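Local coordinates for RTX-adhesin (Marinomonas primoryensis, PDB 5IRB), which helps its Antarctic bacterium attach to diatoms and ice, as part of a 1.5-MDa calcium-binding cell-surface adhesin, at residues G251-L256 against T262-V267; G215-N220 against A290-S295. All blocks are in the same frame, centred on the assembly; numbering follows the deposited sequence.

How the contacts relate
Both contacts belong to the last β-sandwich domain of this three-domain chain, and their centres lie about 9 Å apart. Contact 2 closes the larger loop, from 215-220 to 290-295, and contact 1, a hairpin of 251-256 and 262-267, is nested inside it. Strands 253-258 and 287-295 are neighbours in one five-stranded sheet, so the hairpin of contact 1 extends the sheet whose inner face contact 2 packs against the opposing three-stranded sheet. The two meet directly: Thr255 N lies 2.8 Å from Val291 O, and Asp252 OD2 lies 2.5 Å from Ser294 OG, both probable hydrogen bonds. Contact 1 thus widens one sheet through backbone bonds; contact 2 holds it against the other to form the sandwich.

Contact 1 of 2, residues G251-L256 against T262-V267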
ATOM      1  N   GLY A 251     -19.954 -33.975  -1.666  1.00 39.78           N
ATOM      2  CA  GLY A 251     -20.937 -32.934  -1.416  1.00 40.08           C
ATOM      3  C   GLY A 251     -21.347 -32.133  -2.635  1.00 39.58           C
ATOM      4  O   GLY A 251     -22.362 -31.422  -2.597  1.00 39.65           O
ATOM      5  N   ASP A 252     -20.578 -32.232  -3.717  1.00 38.25           N
ATOM      6  CA  ASP A 252     -20.946 -31.547  -4.945  1.00 37.89           C
ATOM      7  C   ASP A 252     -22.321 -32.006  -5.439  1.00 38.99           C
ATOM      8  O   ASP A 252     -22.689 -33.174  -5.293  1.00 39.34           O
ATOM      9  CB  ASP A 252     -19.892 -31.795  -6.023  1.00 36.78           C
ATOM     10  CG  ASP A 252     -18.680 -30.874  -5.889  1.00 36.90           C
ATOM     11  OD1 ASP A 252     -18.673 -30.028  -4.966  1.00 37.28           O
ATOM     12  OD2 ASP A 252     -17.742 -31.009  -6.718  1.00 36.12           O
ATOM     13  N   THR A 253     -23.055 -31.107  -6.083  1.00 39.07           N
ATOM     14  CA  THR A 253     -24.386 -31.442  -6.582  1.00 39.50           C
ATOM     15  C   THR A 253     -24.289 -32.174  -7.904  1.00 38.42           C
ATOM     16  O   THR A 253     -23.527 -31.764  -8.787  1.00 37.24           O
ATOM     17  CB  THR A 253     -25.254 -30.189  -6.749  1.00 40.73           C
ATOM     18  OG1 THR A 253     -25.473 -29.599  -5.462  1.00 41.94           O
ATOM     19  CG2 THR A 253     -26.614 -30.549  -7.382  1.00 42.48           C
ATOM     20  N   VAL A 254     -25.058 -33.262  -8.017  1.00 38.48           N
ATOM     21  CA  VAL A 254     -25.210 -33.992  -9.261  1.00 38.05           C
ATOM     22  C   VAL A 254     -26.624 -33.760  -9.783  1.00 39.10           C
ATOM     23  O   VAL A 254     -27.601 -33.992  -9.079  1.00 40.33           O
ATOM     24  CB  VAL A 254     -24.992 -35.518  -9.089  1.00 38.30           C
ATOM     25  CG1 VAL A 254     -24.865 -36.165 -10.450  1.00 37.56           C
ATOM     26  CG2 VAL A 254     -23.743 -35.807  -8.240  1.00 37.84           C
ATOM     27  N   THR A 255     -26.734 -33.285 -11.012  1.00 38.75           N
ATOM     28  CA  THR A 255     -28.033 -32.951 -11.573  1.00 40.07           C
ATOM     29  C   THR A 255     -28.274 -33.792 -12.805  1.00 39.69           C
ATOM     30  O   THR A 255     -27.407 -33.875 -13.666  1.00 38.07           O
ATOM     31  CB  THR A 255     -28.121 -31.463 -11.920  1.00 40.80           C
ATOM     32  OG1 THR A 255     -27.921 -30.702 -10.725  1.00 41.12           O
ATOM     33  CG2 THR A 255     -29.495 -31.116 -12.519  1.00 43.11           C
ATOM     34  N   LEU A 256     -29.443 -34.429 -12.856  1.00 41.54           N
ATOM     35  CA  LEU A 256     -29.902 -35.201 -14.011  1.00 43.53           C
ATOM     36  C   LEU A 256     -31.238 -34.674 -14.511  1.00 45.35           C
ATOM     37  O   LEU A 256     -32.162 -34.521 -13.715  1.00 46.35           O
ATOM     38  CB  LEU A 256     -30.084 -36.682 -13.641  1.00 44.87           C
ATOM     39  CG  LEU A 256     -28.913 -37.639 -13.454  1.00 44.06           C
ATOM     40  CD1 LEU A 256     -28.078 -37.247 -12.279  1.00 43.37           C
ATOM     41  CD2 LEU A 256     -29.460 -39.053 -13.247  1.00 46.42           C
ATOM     42  N   THR A 262     -36.303 -32.864 -13.284  1.00 51.22           N
ATOM     43  CA  THR A 262     -34.992 -32.642 -12.699  1.00 49.62           C
ATOM     44  C   THR A 262     -34.793 -33.500 -11.450  1.00 48.94           C
ATOM     45  O   THR A 262     -35.628 -33.492 -10.547  1.00 50.62           O
ATOM     46  CB  THR A 262     -34.796 -31.177 -12.361  1.00 49.37           C
ATOM     47  OG1 THR A 262     -34.970 -30.402 -13.551  1.00 50.10           O
ATOM     48  CG2 THR A 262     -33.409 -30.956 -11.784  1.00 47.78           C
ATOM     49  N   TYR A 263     -33.692 -34.243 -11.410  1.00 46.72           N
ATOM     50  CA  TYR A 263     -33.350 -35.074 -10.260  1.00 46.50           C
ATOM     51  C   TYR A 263     -31.993 -34.615  -9.724  1.00 44.26           C
ATOM     52  O   TYR A 263     -31.100 -34.320 -10.516  1.00 42.39           O
ATOM     53  CB  TYR A 263     -33.296 -36.562 -10.668  1.00 46.30           C
ATOM     54  CG  TYR A 263     -34.638 -37.185 -11.027  1.00 47.74           C
ATOM     55  CD1 TYR A 263     -35.128 -37.136 -12.334  1.00 47.95           C
ATOM     56  CD2 TYR A 263     -35.409 -37.831 -10.066  1.00 49.29           C
ATOM     57  CE1 TYR A 263     -36.355 -37.704 -12.666  1.00 49.79           C
ATOM     58  CE2 TYR A 263     -36.631 -38.398 -10.386  1.00 51.71           C
ATOM     59  CZ  TYR A 263     -37.096 -38.338 -11.685  1.00 51.70           C
ATOM     60  OH  TYR A 263     -38.308 -38.907 -11.986  1.00 54.01           O
ATOM     61  N   THR A 264     -31.818 -34.575  -8.403  1.00 44.53           N
ATOM     62  CA  THR A 264     -30.524 -34.178  -7.841  1.00 43.58           C
ATOM     63  C   THR A 264     -30.080 -35.079  -6.696  1.00 43.78           C
ATOM     64  O   THR A 264     -30.896 -35.686  -6.005  1.00 45.72           O
ATOM     65  CB  THR A 264     -30.531 -32.721  -7.287  1.00 44.22           C
ATOM     66  OG1 THR A 264     -31.531 -32.605  -6.266  1.00 47.51           O
ATOM     67  CG2 THR A 264     -30.766 -31.670  -8.398  1.00 43.91           C
ATOM     68  N   THR A 265     -28.772 -35.138  -6.500  1.00 42.02           N
ATOM     69  CA  THR A 265     -28.161 -35.847  -5.394  1.00 42.11           C
ATOM     70  C   THR A 265     -26.786 -35.192  -5.221  1.00 40.21           C
ATOM     71  O   THR A 265     -26.490 -34.173  -5.859  1.00 39.75           O
ATOM     72  CB  THR A 265     -28.057 -37.396  -5.642  1.00 42.78           C
ATOM     73  OG1 THR A 265     -27.624 -38.054  -4.445  1.00 44.44           O
ATOM     74  CG2 THR A 265     -27.066 -37.726  -6.760  1.00 41.28           C
ATOM     75  N   THR A 266     -25.951 -35.775  -4.370  1.00 39.89           N
ATOM     76  CA  THR A 266     -24.609 -35.272  -4.160  1.00 38.61           C
ATOM     77  C   THR A 266     -23.594 -36.392  -4.291  1.00 37.73           C
ATOM     78  O   THR A 266     -23.937 -37.577  -4.197  1.00 38.67           O
ATOM     79  CB  THR A 266     -24.456 -34.599  -2.777  1.00 39.48           C
ATOM     80  OG1 THR A 266     -24.756 -35.565  -1.763  1.00 41.58           O
ATOM     81  CG2 THR A 266     -25.417 -33.435  -2.642  1.00 40.42           C
ATOM     82  N   VAL A 267     -22.351 -36.001  -4.542  1.00 36.09           N
ATOM     83  CA  VAL A 267     -21.254 -36.942  -4.655  1.00 35.68           C
ATOM     84  C   VAL A 267     -20.906 -37.442  -3.261  1.00 36.87           C
ATOM     85  O   VAL A 267     -20.830 -36.631  -2.320  1.00 37.06           O
ATOM     86  CB  VAL A 267     -20.012 -36.272  -5.303  1.00 34.35           C
ATOM     87  CG1 VAL A 267     -18.863 -37.272  -5.442  1.00 34.40           C
ATOM     88  CG2 VAL A 267     -20.368 -35.703  -6.654  1.00 33.71           C
TER
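Val254 lays its CG2 methyl across Val267, meeting CG2 of that residue at 3.7 Å with the two side chains at about a right angle. Val254 CB also rests 3.8 Å from Thr265 CG2, a methyl that a chi1 of -172° sets between the backbone N and the carbonyl carbon, while OG1 is carried round to a hydrogen bond with Ser274 O. On the opposite face, Thr255 OG1 touches Thr264 CG2 at 3.8 Å, the pair side by side and pointing the same way; Thr255 CG2 also meets Thr262 CG2 at 4.0 Å. The ladder of an antiparallel β-hairpin runs between the two sets of side chains. Val254 and Thr265 form one hydrogen-bonded pair, in which Val254 N reaches Thr265 O at 2.7 Å from above the carbonyl plane; Leu256 and Tyr263 form the next, with Tyr263 N 2.8 Å from Leu256 O. At the open end Gly251 N bonds to Val267 O at 2.9 Å. Tyr263 leads its ring away to bond through OH with Asp281 OD2 and Ala278 N. Strand 261-266 is an edge strand of the five-stranded sheet; strand 253-258 is flanked on its other side by strand 287-295, while Trp273 of strand 272-278 packs under Val254 and Thr265, and Val239 of strand 236-244 under Leu256.

Contact 2 of 2, residues G215-N220 against A290-S295; sequences GTVTVN and AVVTSS
With chi1 at 167° in Val217 and 172° in Val292, each valine turns CG1 anti to its own nitrogen and holds CG2 beside that nitrogen, and it is these two CG2 methyls that come together between the two sheets. They stand 3.5 Å apart, tighter than usual van der Waals contact, with the side chains crossing obliquely; Val217 CG2 also lies 3.9 Å from Val292 CB. The second branch of Val217 serves a different neighbour: CG1 reaches over to Ala290, at 3.8 Å from its carbonyl O and 4.2 Å from its CB. Ala290 is touched from a second direction by Val219, whose CG2 comes within 3.8 Å of Ala290 CB, so the single methyl of the alanine is met by branches of two valines two residues apart on the facing strand. The strand axes come no nearer than 7.7 Å, too far for backbone pairing, and their directions differ by 147°; the meeting is made by side chains. Such face-to-face packing of two sheets is what defines a β-sandwich, consistent with the immunoglobulin-like domains common in large bacterial adhesins. Strand 216-219 is an outer strand of the three-stranded sheet, hydrogen-bonded to strand 236-244, and strand 287-295 lies inside the five-stranded sheet between 301-312 and 253-258. Trp273 of strand 272-278 lies against both Val219 and Ala290, and Ala243 of strand 236-244 touches both Val217 and Val292, so Val217, Val292 and Ala290 are buried between the sheets, while Val219 is partly exposed. Toward the end of strand 216-219 the Val219 side chain comes about 7 Å from a bound calcium ion, near the site formed by Asp226 and Thr309.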
ATOM      1  N   GLY A 215     -13.627 -32.573 -13.705  1.00 35.93           N
ATOM      2  CA  GLY A 215     -13.112 -33.922 -13.542  1.00 35.91           C
ATOM      3  C   GLY A 215     -13.721 -34.876 -14.556  1.00 36.00           C
ATOM      4  O   GLY A 215     -13.843 -34.556 -15.743  1.00 36.31           O
ATOM      5  N   THR A 216     -14.132 -36.044 -14.068  1.00 36.67           N
ATOM      6  CA  THR A 216     -14.743 -37.091 -14.897  1.00 36.59           C
ATOM      7  C   THR A 216     -15.998 -37.600 -14.222  1.00 35.46           C
ATOM      8  O   THR A 216     -15.978 -38.013 -13.060  1.00 35.07           O
ATOM      9  CB  THR A 216     -13.797 -38.271 -15.146  1.00 37.67           C
ATOM     10  OG1 THR A 216     -12.602 -37.799 -15.773  1.00 39.04           O
ATOM     11  CG2 THR A 216     -14.444 -39.286 -16.076  1.00 38.87           C
ATOM     12  N   VAL A 217     -17.091 -37.560 -14.964  1.00 34.67           N
ATOM     13  CA  VAL A 217     -18.356 -38.081 -14.494  1.00 34.77           C
ATOM     14  C   VAL A 217     -18.798 -39.242 -15.371  1.00 34.86           C
ATOM     15  O   VAL A 217     -18.724 -39.153 -16.593  1.00 35.28           O
ATOM     16  CB  VAL A 217     -19.413 -36.976 -14.501  1.00 34.72           C
ATOM     17  CG1 VAL A 217     -20.804 -37.542 -14.335  1.00 34.81           C
ATOM     18  CG2 VAL A 217     -19.102 -35.986 -13.395  1.00 34.13           C
ATOM     19  N   THR A 218     -19.244 -40.328 -14.746  1.00 35.23           N
ATOM     20  CA  THR A 218     -19.757 -41.490 -15.477  1.00 34.61           C
ATOM     21  C   THR A 218     -21.153 -41.853 -14.975  1.00 34.67           C
ATOM     22  O   THR A 218     -21.515 -41.512 -13.849  1.00 32.74           O
ATOM     23  CB  THR A 218     -18.828 -42.727 -15.306  1.00 36.39           C
ATOM     24  OG1 THR A 218     -18.855 -43.185 -13.947  1.00 35.54           O
ATOM     25  CG2 THR A 218     -17.384 -42.397 -15.687  1.00 36.32           C
ATOM     26  N   VAL A 219     -21.943 -42.552 -15.814  1.00 35.57           N
ATOM     27  CA  VAL A 219     -23.220 -43.106 -15.381  1.00 36.02           C
ATOM     28  C   VAL A 219     -23.182 -44.629 -15.576  1.00 37.12           C
ATOM     29  O   VAL A 219     -22.868 -45.116 -16.673  1.00 37.15           O
ATOM     30  CB  VAL A 219     -24.406 -42.504 -16.171  1.00 37.05           C
ATOM     31  CG1 VAL A 219     -25.740 -43.060 -15.680  1.00 38.67           C
ATOM     32  CG2 VAL A 219     -24.375 -40.944 -16.125  1.00 35.97           C
ATOM     33  N   ASN A 220     -23.556 -45.377 -14.541  1.00 37.25           N
ATOM     34  CA  ASN A 220     -23.601 -46.821 -14.656  1.00 38.68           C
ATOM     35  C   ASN A 220     -24.762 -47.263 -15.544  1.00 39.59           C
ATOM     36  O   ASN A 220     -25.582 -46.454 -15.953  1.00 39.21           O
ATOM     37  CB  ASN A 220     -23.727 -47.469 -13.274  1.00 39.59           C
ATOM     38  CG  ASN A 220     -22.574 -47.115 -12.358  1.00 38.85           C
ATOM     39  OD1 ASN A 220     -21.429 -47.012 -12.801  1.00 38.37           O
ATOM     40  ND2 ASN A 220     -22.874 -46.893 -11.075  1.00 38.67           N
ATOM     41  N   ALA A 290     -25.570 -36.560 -16.830  1.00 36.23           N
ATOM     42  CA  ALA A 290     -25.428 -36.286 -15.422  1.00 35.23           C
ATOM     43  C   ALA A 290     -24.422 -35.135 -15.331  1.00 34.45           C
ATOM     44  O   ALA A 290     -23.326 -35.214 -15.904  1.00 33.41           O
ATOM     45  CB  ALA A 290     -24.951 -37.528 -14.657  1.00 34.98           C
ATOM     46  N   VAL A 291     -24.803 -34.063 -14.642  1.00 34.36           N
ATOM     47  CA  VAL A 291     -23.944 -32.876 -14.546  1.00 34.62           C
ATOM     48  C   VAL A 291     -23.520 -32.601 -13.107  1.00 33.59           C
ATOM     49  O   VAL A 291     -24.363 -32.474 -12.225  1.00 34.31           O
ATOM     50  CB  VAL A 291     -24.625 -31.627 -15.116  1.00 35.67           C
ATOM     51  CG1 VAL A 291     -23.679 -30.396 -15.040  1.00 35.80           C
ATOM     52  CG2 VAL A 291     -25.030 -31.873 -16.547  1.00 36.70           C
ATOM     53  N   VAL A 292     -22.215 -32.573 -12.865  1.00 32.22           N
ATOM     54  CA  VAL A 292     -21.698 -32.267 -11.527  1.00 32.18           C
ATOM     55  C   VAL A 292     -21.180 -30.824 -11.477  1.00 32.49           C
ATOM     56  O   VAL A 292     -20.441 -30.384 -12.359  1.00 32.43           O
ATOM     57  CB  VAL A 292     -20.608 -33.251 -11.106  1.00 31.43           C
ATOM     58  CG1 VAL A 292     -19.935 -32.815  -9.786  1.00 31.28           C
ATOM     59  CG2 VAL A 292     -21.228 -34.667 -10.979  1.00 31.93           C
ATOM     60  N   THR A 293     -21.646 -30.076 -10.478  1.00 33.26           N
ATOM     61  CA  THR A 293     -21.248 -28.685 -10.283  1.00 34.73           C
ATOM     62  C   THR A 293     -20.187 -28.616  -9.182  1.00 34.94           C
ATOM     63  O   THR A 293     -20.434 -29.032  -8.049  1.00 34.00           O
ATOM     64  CB  THR A 293     -22.433 -27.786  -9.928  1.00 35.54           C
ATOM     65  OG1 THR A 293     -23.326 -27.725 -11.049  1.00 36.85           O
ATOM     66  CG2 THR A 293     -21.940 -26.346  -9.596  1.00 36.32           C
ATOM     67  N   SER A 294     -18.994 -28.139  -9.539  1.00 35.53           N
ATOM     68  CA  SER A 294     -17.923 -28.008  -8.566  1.00 35.43           C
ATOM     69  C   SER A 294     -17.383 -26.579  -8.436  1.00 35.95           C
ATOM     70  O   SER A 294     -17.729 -25.683  -9.192  1.00 36.07           O
ATOM     71  CB  SER A 294     -16.785 -28.962  -8.915  1.00 35.38           C
ATOM     72  OG  SER A 294     -17.249 -30.315  -9.052  1.00 35.72           O
ATOM     73  N   SER A 295     -16.523 -26.388  -7.449  1.00 35.83           N
ATOM     74  CA  SER A 295     -15.870 -25.106  -7.269  1.00 36.59           C
ATOM     75  C   SER A 295     -14.494 -25.313  -6.640  1.00 35.17           C
ATOM     76  O   SER A 295     -14.259 -26.316  -5.969  1.00 35.45           O
ATOM     77  CB  SER A 295     -16.777 -24.194  -6.439  1.00 37.52           C
ATOM     78  OG  SER A 295     -16.896 -24.735  -5.143  1.00 37.67           O
TER